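Local atomic coordinates of acetolactate synthase, small subunit (PDB entry 2FGC), a protein that is the small subunit of acetolactate synthase, the partner of a larger subunit, and pairs an ACT domain with a second alpha/beta domain in a two-chain assembly. Residues A[118-123]-A[164-169]; A[29-34]-A[177-182]. All blocks are in the same frame, centred on the assembly; numbering follows the deposited sequence.

Contact 1. Residues A[118-123]-A[164-169]; sequences IKVRFD and NLLPQK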
loop_
_atom_site.group_PDB
_atom_site.type_symbol
_atom_site.label_atom_id
_atom_site.label_comp_id
_atom_site.label_asym_id
_atom_site.label_seq_id
_atom_site.Cartn_x
_atom_site.Cartn_y
_atom_site.Cartn_z
ATOM N N ILE A 118 0.238 -3.149 12.751
ATOM C CA ILE A 118 -0.749 -3.548 13.748
ATOM C C ILE A 118 -0.422 -3.068 15.167
ATOM O O ILE A 118 0.597 -3.484 15.717
ATOM C CB ILE A 118 -0.921 -5.060 13.731
ATOM C CG1 ILE A 118 -1.248 -5.489 12.308
ATOM C CG2 ILE A 118 -2.057 -5.460 14.672
ATOM C CD1 ILE A 118 -0.635 -6.766 11.882
ATOM N N LYS A 119 -1.269 -2.205 15.757
ATOM C CA LYS A 119 -1.098 -1.784 17.173
ATOM C C LYS A 119 -1.833 -2.754 18.109
ATOM O O LYS A 119 -3.050 -2.901 17.999
ATOM C CB LYS A 119 -1.663 -0.391 17.364
ATOM C CG LYS A 119 -1.213 0.381 18.579
ATOM C CD LYS A 119 -1.998 1.737 18.651
ATOM C CE LYS A 119 -1.152 2.933 19.063
ATOM N NZ LYS A 119 -1.559 4.163 18.310
ATOM N N VAL A 120 -1.101 -3.463 18.981
ATOM C CA VAL A 120 -1.705 -4.418 19.916
ATOM C C VAL A 120 -1.390 -4.025 21.334
ATOM O O VAL A 120 -0.281 -3.690 21.620
ATOM C CB VAL A 120 -1.244 -5.885 19.725
ATOM C CG1 VAL A 120 -1.681 -6.402 18.442
ATOM C CG2 VAL A 120 0.230 -5.981 19.717
ATOM N N ARG A 121 -2.383 -4.043 22.214
ATOM C CA ARG A 121 -2.193 -3.818 23.667
ATOM C C ARG A 121 -1.825 -5.164 24.347
ATOM O O ARG A 121 -2.388 -6.195 23.987
ATOM C CB ARG A 121 -3.514 -3.324 24.250
ATOM C CG ARG A 121 -3.426 -2.803 25.698
ATOM C CD ARG A 121 -4.790 -2.312 26.189
ATOM N N PHE A 122 -0.883 -5.164 25.300
ATOM C CA PHE A 122 -0.529 -6.385 26.048
ATOM C C PHE A 122 -1.588 -6.667 27.133
ATOM O O PHE A 122 -2.175 -5.751 27.718
ATOM C CB PHE A 122 0.855 -6.276 26.730
ATOM C CG PHE A 122 2.012 -5.984 25.783
ATOM C CD1 PHE A 122 2.161 -6.683 24.580
ATOM C CD2 PHE A 122 2.963 -5.016 26.120
ATOM C CE1 PHE A 122 3.255 -6.416 23.698
ATOM C CE2 PHE A 122 4.057 -4.728 25.259
ATOM C CZ PHE A 122 4.196 -5.431 24.046
ATOM N N ASP A 123 -1.824 -7.934 27.426
ATOM C CA ASP A 123 -2.610 -8.256 28.606
ATOM C C ASP A 123 -2.043 -9.544 29.220
ATOM O O ASP A 123 -2.589 -10.660 29.059
ATOM C CB ASP A 123 -4.099 -8.332 28.247
ATOM C CG ASP A 123 -4.975 -8.782 29.424
ATOM O OD1 ASP A 123 -4.650 -8.469 30.606
ATOM O OD2 ASP A 123 -5.999 -9.458 29.158
ATOM N N ASN A 164 -5.790 -12.576 12.584
ATOM C CA ASN A 164 -6.774 -13.386 13.282
ATOM C C ASN A 164 -6.268 -14.117 14.501
ATOM O O ASN A 164 -7.056 -14.465 15.401
ATOM C CB ASN A 164 -7.454 -14.336 12.314
ATOM C CG ASN A 164 -8.314 -13.578 11.292
ATOM O OD1 ASN A 164 -8.929 -12.532 11.596
ATOM N ND2 ASN A 164 -8.344 -14.093 10.071
ATOM N N LEU A 165 -4.961 -14.336 14.567
ATOM C CA LEU A 165 -4.395 -15.035 15.708
ATOM C C LEU A 165 -4.183 -14.136 16.929
ATOM O O LEU A 165 -3.895 -14.620 18.059
ATOM C CB LEU A 165 -3.091 -15.701 15.306
ATOM C CG LEU A 165 -3.285 -16.984 14.513
ATOM C CD1 LEU A 165 -1.941 -17.442 13.993
ATOM C CD2 LEU A 165 -3.899 -18.074 15.361
ATOM N N LEU A 166 -4.317 -12.829 16.734
ATOM C CA LEU A 166 -4.151 -11.927 17.882
ATOM C C LEU A 166 -5.427 -11.858 18.741
ATOM O O LEU A 166 -6.539 -12.021 18.201
ATOM C CB LEU A 166 -3.728 -10.551 17.413
ATOM C CG LEU A 166 -2.388 -10.522 16.696
ATOM C CD1 LEU A 166 -2.221 -9.137 16.058
ATOM C CD2 LEU A 166 -1.260 -10.834 17.733
ATOM N N PRO A 167 -5.285 -11.631 20.082
ATOM C CA PRO A 167 -6.536 -11.596 20.856
ATOM C C PRO A 167 -7.295 -10.358 20.432
ATOM O O PRO A 167 -6.783 -9.250 20.548
ATOM C CB PRO A 167 -6.086 -11.529 22.325
ATOM C CG PRO A 167 -4.664 -11.177 22.306
ATOM C CD PRO A 167 -4.093 -11.397 20.927
ATOM N N GLN A 168 -8.488 -10.561 19.895
ATOM C CA GLN A 168 -9.150 -9.504 19.162
ATOM C C GLN A 168 -9.472 -8.321 20.045
ATOM O O GLN A 168 -9.434 -7.183 19.583
ATOM C CB GLN A 168 -10.368 -10.051 18.410
ATOM C CG GLN A 168 -9.950 -11.171 17.338
ATOM C CD GLN A 168 -9.039 -10.669 16.148
ATOM O OE1 GLN A 168 -9.485 -9.889 15.300
ATOM N NE2 GLN A 168 -7.785 -11.143 16.093
ATOM N N LYS A 169 -9.717 -8.558 21.325
ATOM C CA LYS A 169 -10.015 -7.442 22.234
ATOM C C LYS A 169 -8.809 -6.479 22.455
ATOM O O LYS A 169 -8.961 -5.354 22.944
ATOM C CB LYS A 169 -10.582 -7.972 23.555
ATOM C CG LYS A 169 -9.530 -8.524 24.501
ATOM C CD LYS A 169 -10.104 -8.900 25.896
ATOM C CE LYS A 169 -9.018 -9.545 26.806
ATOM N NZ LYS A 169 -7.789 -8.677 27.135
#
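Leu166 lays its CD1 methyl across two residues of strand 110-121. Leu166 CD1 lies 3.7 Å from Val120 CG1. Ile118 CG2 meets Leu166 CD1 at 3.9 Å. The Leu166 side chain crosses that of Val120 at about a right angle. Both strand residues point toward 164-169, and one leucine methyl serves both. Val120 offers CG1, which sits beside its backbone N (chi1 -65°). Leu132 of helix 126-135 and Val171 also touch Leu166, so the leucine is held between helix and sheet where helix 156-165 ends.

The chain then turns through Pro167 and Gln168. Gln168 NE2 reaches back to Leu166 O at 2.6 Å and also bonds Ile163 O, which ties down the turn. Further on, Lys169 NZ meets Asp123 OD2 in a salt bridge of 2.8 Å. The ammonium comes from above the carboxylate plane, 39° out of it. The lysine chain is extended until a bend at its last torsion (chi4 61°). Asp123 N is bonded to Asp125 OD1, which steadies the loop that follows the strand.

The buried part thus rests on apolar packing alone, while the single ion pair, with its lysine exposed, is probably weakened by solvent.

Contact 2. Residues A[29-34]-A[177-182]; sequences EHLVSM and TGIVAM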
loop_
_atom_site.group_PDB
_atom_site.type_symbol
_atom_site.label_atom_id
_atom_site.label_comp_id
_atom_site.label_asym_id
_atom_site.label_seq_id
_atom_site.Cartn_x
_atom_site.Cartn_y
_atom_site.Cartn_z
ATOM N N GLU A 29 -11.327 -13.138 -8.536
ATOM C CA GLU A 29 -10.553 -11.908 -8.362
ATOM C C GLU A 29 -9.482 -11.793 -9.467
ATOM O O GLU A 29 -8.756 -12.738 -9.737
ATOM C CB GLU A 29 -9.922 -11.862 -6.978
ATOM N N HIS A 30 -9.415 -10.641 -10.129
ATOM C CA HIS A 30 -8.416 -10.393 -11.161
ATOM C C HIS A 30 -7.479 -9.278 -10.755
ATOM O O HIS A 30 -7.869 -8.338 -10.076
ATOM C CB HIS A 30 -9.069 -10.039 -12.491
ATOM C CG HIS A 30 -10.063 -11.051 -12.956
ATOM N ND1 HIS A 30 -9.694 -12.217 -13.594
ATOM C CD2 HIS A 30 -11.411 -11.086 -12.861
ATOM C CE1 HIS A 30 -10.775 -12.919 -13.880
ATOM N NE2 HIS A 30 -11.831 -12.256 -13.446
ATOM N N LEU A 31 -6.243 -9.367 -11.211
ATOM C CA LEU A 31 -5.262 -8.377 -10.862
ATOM C C LEU A 31 -4.738 -7.630 -12.088
ATOM O O LEU A 31 -4.430 -8.232 -13.104
ATOM C CB LEU A 31 -4.124 -9.053 -10.107
ATOM C CG LEU A 31 -4.307 -9.325 -8.614
ATOM C CD1 LEU A 31 -3.290 -10.389 -8.099
ATOM C CD2 LEU A 31 -4.217 -8.001 -7.802
ATOM N N VAL A 32 -4.658 -6.312 -11.998
ATOM C CA VAL A 32 -4.155 -5.535 -13.124
ATOM C C VAL A 32 -3.198 -4.421 -12.670
ATOM O O VAL A 32 -3.366 -3.763 -11.646
ATOM C CB VAL A 32 -5.278 -5.143 -14.150
ATOM C CG1 VAL A 32 -6.548 -4.759 -13.470
ATOM C CG2 VAL A 32 -4.844 -4.072 -15.068
ATOM N N SER A 33 -2.131 -4.268 -13.404
ATOM C CA SER A 33 -1.208 -3.240 -13.071
ATOM C C SER A 33 -1.322 -2.145 -14.121
ATOM O O SER A 33 -1.642 -2.411 -15.277
ATOM C CB SER A 33 0.186 -3.842 -13.036
ATOM O OG SER A 33 1.040 -2.927 -12.414
HETATM N N MSE A 34 -1.068 -0.906 -13.743
HETATM C CA MSE A 34 -1.380 0.156 -14.642
HETATM C C MSE A 34 -0.460 1.336 -14.460
HETATM O O MSE A 34 -0.253 1.776 -13.353
HETATM C CB MSE A 34 -2.771 0.590 -14.291
HETATM C CG MSE A 34 -3.479 1.196 -15.363
HETATM SE SE MSE A 34 -5.320 1.502 -14.688
HETATM C CE MSE A 34 -5.905 -0.475 -14.299
ATOM N N THR A 177 -1.982 -1.917 3.468
ATOM C CA THR A 177 -1.867 -1.509 2.070
ATOM C C THR A 177 -2.796 -2.475 1.330
ATOM O O THR A 177 -3.227 -3.496 1.887
ATOM C CB THR A 177 -0.410 -1.685 1.631
ATOM O OG1 THR A 177 -0.113 -3.097 1.491
ATOM C CG2 THR A 177 0.546 -1.074 2.682
ATOM N N GLY A 178 -3.132 -2.227 0.085
ATOM C CA GLY A 178 -3.708 -3.372 -0.631
ATOM C C GLY A 178 -2.647 -4.362 -1.112
ATOM O O GLY A 178 -1.518 -4.404 -0.618
ATOM N N ILE A 179 -2.986 -5.137 -2.124
ATOM C CA ILE A 179 -2.035 -6.041 -2.723
ATOM C C ILE A 179 -1.158 -5.302 -3.751
ATOM O O ILE A 179 -1.683 -4.569 -4.614
ATOM C CB ILE A 179 -2.817 -7.125 -3.458
ATOM C CG1 ILE A 179 -3.816 -7.816 -2.515
ATOM C CG2 ILE A 179 -1.892 -8.085 -4.186
ATOM C CD1 ILE A 179 -3.166 -8.708 -1.466
ATOM N N VAL A 180 0.161 -5.462 -3.647
ATOM C CA VAL A 180 1.061 -5.226 -4.780
ATOM C C VAL A 180 1.333 -6.555 -5.433
ATOM O O VAL A 180 1.531 -7.567 -4.759
ATOM C CB VAL A 180 2.401 -4.593 -4.403
ATOM C CG1 VAL A 180 2.214 -3.150 -3.997
ATOM C CG2 VAL A 180 2.920 -5.275 -3.260
ATOM N N ALA A 181 1.307 -6.582 -6.755
ATOM C CA ALA A 181 1.566 -7.829 -7.461
ATOM C C ALA A 181 2.328 -7.534 -8.731
ATOM O O ALA A 181 2.305 -6.403 -9.256
ATOM C CB ALA A 181 0.243 -8.615 -7.739
HETATM N N MSE A 182 3.000 -8.570 -9.190
HETATM C CA MSE A 182 3.899 -8.546 -10.329
HETATM C C MSE A 182 3.952 -9.967 -10.895
HETATM O O MSE A 182 3.858 -10.942 -10.137
HETATM C CB MSE A 182 5.286 -8.222 -9.807
HETATM C CG MSE A 182 6.279 -7.773 -10.804
HETATM SE SE MSE A 182 7.625 -6.727 -9.777
HETATM C CE MSE A 182 6.663 -4.882 -9.531
#
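Leu31 carries the 29-34 side of this contact, and its two methyls meet different residues of 177-182. Leu31 CD1 lies 4.0 Å from Ala181 CB. Leu31 CD2 lies 4.3 Å from Ile179 CG2, a looser touch. The leucine CG sits beside the backbone N (chi1 -82°), and the methyl fork spreads over the two residues. The Ala181 side is the tighter; its short side chain is consistent with the closer approach of the strand. Even here the nearest CA atoms, those of Leu31 and Ala181, are 7.6 Å apart.

The contact thins toward both ends. Ser33 points toward the other segment but makes no contact with it; its OG bonds Arg72 NH1. Near Thr177 the chain is tied locally: Thr177 OG1 bonds Gly178 O at 2.9 Å, in the carbonyl plane and on a lone pair. All three touching residues are buried; the more open side is at Glu29 and His30, which are partly exposed and make no contact.

Met76 of strand 70-79 packs on both Leu31 and Ile179, and Ile179 N bonds Ser59 OG of strand 56-64. Strand 171-183, an outermost strand of its own sheet within the chain, rests against the four-stranded sheet of the ACT domain, while Val180 packs on Leu117 of the second subunit.

How the contacts relate
Contact 1 lies far out in the second domain, its centre about 22 Å from the centre of the chain. Contact 2 is central, about 7 Å from it, and joins the two domains. Their centres are about 28 Å apart and they do not touch. Strand 171-183 relates them: it follows helix 156-165 in the chain, borders strand 110-121 in the sheet, and carries half of contact 2. Contact 1 is local to one domain and is nested within the long loop that contact 2 closes. The chemistry follows place. The outer contact mixes a buried apolar patch with a surface ion pair. The central one is wholly apolar and buried. Both lie beside the second subunit.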